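Cocosin 1 acidic chain (PDB 5WPW) serves as a hexameric 11S seed storage globulin of coconut, a nutrient reservoir and potential food allergen whose subunits each pair an acidic with a basic chain. Local coordinates at residues E112-A117 with K251-D256. The protein carries 2 engineered substitutions. Numbering follows the deposited sequence.
Sequences EGDVLA and KQNIGD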
# COMPACT_ATOMS: atom_id res chain seq x y z
N GLU A 112 -20.98 15.40 23.69
CA GLU A 112 -19.85 16.27 24.00
C GLU A 112 -18.55 15.49 23.89
O GLU A 112 -18.48 14.32 24.29
CB GLU A 112 -19.99 16.87 25.40
CG GLU A 112 -18.93 17.91 25.74
CD GLU A 112 -18.90 18.25 27.22
OE1 GLU A 112 -17.86 18.77 27.71
OE2 GLU A 112 -19.91 18.00 27.90
N GLY A 113 -17.54 16.12 23.31
CA GLY A 113 -16.25 15.51 23.13
C GLY A 113 -16.09 14.69 21.86
O GLY A 113 -14.98 14.21 21.59
N ASP A 114 -17.16 14.49 21.10
CA ASP A 114 -17.04 13.71 19.88
C ASP A 114 -16.33 14.51 18.79
O ASP A 114 -16.50 15.72 18.67
CB ASP A 114 -18.41 13.29 19.36
CG ASP A 114 -18.94 12.07 20.07
OD1 ASP A 114 -18.21 11.40 20.80
OD2 ASP A 114 -20.12 11.77 19.85
N VAL A 115 -15.55 13.80 17.98
CA VAL A 115 -15.00 14.33 16.74
C VAL A 115 -15.69 13.59 15.61
O VAL A 115 -15.73 12.36 15.62
CB VAL A 115 -13.48 14.15 16.63
CG1 VAL A 115 -13.06 14.60 15.27
CG2 VAL A 115 -12.77 14.97 17.69
N LEU A 116 -16.25 14.35 14.66
CA LEU A 116 -16.87 13.80 13.47
C LEU A 116 -16.05 14.19 12.24
O LEU A 116 -15.64 15.35 12.12
CB LEU A 116 -18.30 14.32 13.30
CG LEU A 116 -19.22 13.90 14.44
CD1 LEU A 116 -19.86 15.11 15.09
CD2 LEU A 116 -20.25 12.97 13.86
N ALA A 117 -15.82 13.23 11.35
CA ALA A 117 -15.08 13.44 10.11
C ALA A 117 -16.05 13.32 8.93
O ALA A 117 -16.66 12.27 8.74
CB ALA A 117 -13.95 12.43 9.95
N LYS A 251 -16.95 8.82 13.58
CA LYS A 251 -17.05 9.57 14.82
C LYS A 251 -16.18 8.89 15.86
O LYS A 251 -16.10 7.66 15.91
CB LYS A 251 -18.51 9.62 15.29
CG LYS A 251 -18.71 10.12 16.72
CD LYS A 251 -20.21 10.12 17.06
CE LYS A 251 -20.52 9.22 18.25
NZ LYS A 251 -20.67 7.77 17.93
N GLN A 252 -15.50 9.70 16.67
CA GLN A 252 -14.71 9.17 17.77
C GLN A 252 -14.68 10.20 18.89
O GLN A 252 -14.45 11.38 18.65
CB GLN A 252 -13.29 8.83 17.33
CG GLN A 252 -12.36 8.57 18.51
CD GLN A 252 -12.01 7.12 18.67
OE1 GLN A 252 -12.63 6.25 18.05
NE2 GLN A 252 -10.99 6.84 19.48
N ASN A 253 -14.90 9.74 20.12
CA ASN A 253 -14.89 10.63 21.26
C ASN A 253 -13.46 10.81 21.77
O ASN A 253 -12.74 9.83 21.97
CB ASN A 253 -15.80 10.08 22.35
CG ASN A 253 -15.81 10.95 23.58
OD1 ASN A 253 -14.99 10.77 24.47
ND2 ASN A 253 -16.70 11.92 23.62
N ILE A 254 -13.03 12.06 21.94
CA ILE A 254 -11.73 12.35 22.52
C ILE A 254 -11.83 13.14 23.82
O ILE A 254 -10.79 13.51 24.37
CB ILE A 254 -10.81 13.08 21.53
CG1 ILE A 254 -11.42 14.43 21.14
CG2 ILE A 254 -10.52 12.18 20.33
CD1 ILE A 254 -10.42 15.38 20.51
N GLY A 255 -13.04 13.40 24.31
CA GLY A 255 -13.18 14.25 25.48
C GLY A 255 -13.15 13.46 26.77
O GLY A 255 -12.82 14.00 27.83
N ASP A 256 -13.52 12.19 26.68
CA ASP A 256 -13.62 11.30 27.82
C ASP A 256 -12.27 11.17 28.50
O ASP A 256 -11.31 10.70 27.86
CB ASP A 256 -14.12 9.91 27.38
CG ASP A 256 -14.25 8.92 28.55
OD1 ASP A 256 -13.88 9.24 29.70
OD2 ASP A 256 -14.74 7.79 28.32
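Val115 and Gln252 face each other as an antiparallel hydrogen-bonded pair: Val115 N gives to Gln252 O at 2.7 Å, and Gln252 N returns a bond to Val115 O at 2.9 Å. Beyond the non-hydrogen-bonded pair Asp114-Asn253, Ile254 N reaches Gly113 O (2.9 Å), which also takes a weak bond from Gly255 N where the chain leaves strand 251-253.

The amide of Asn253 works in two directions, ND2 across to Asp114 and OD1 back to its own segment. With CG anti to the backbone N (chi1 179°), ND2 donates to Asp114 OD1 at 3.2 Å, the acceptor lying in the amide plane but approached from above the carboxylate, the two planes 80° apart. OD1 of Asn253 meanwhile accepts from Asp256 N at 3.0 Å, an Asx motif that ties the amide to the turn. The other carboxylate oxygen, Asp114 OD2, is held by the backbone N of Gln111 and rests against the methylenes of Lys251, coming 3.0 Å from its CE; NZ bends past it and forms no salt bridge.

Gly113, at a positive phi of 87°, and Gly255 have no side chains and bring their CA atoms to 4.1 Å. Beside Asp114, Leu116 CD2 lies along Lys251 CB, while on the other face Val115 CG2 packs on Ile254 CD1 (3.7 Å), with Tyr64 and Leu273 around them. Strand 251-253, near the start of the basic chain, is thus the outermost strand, within this chain, of the N-terminal cupin sheet; leading on to strand 262-264 of the C-terminal cupin sheet, it links the two domains of the bicupin fold within one subunit.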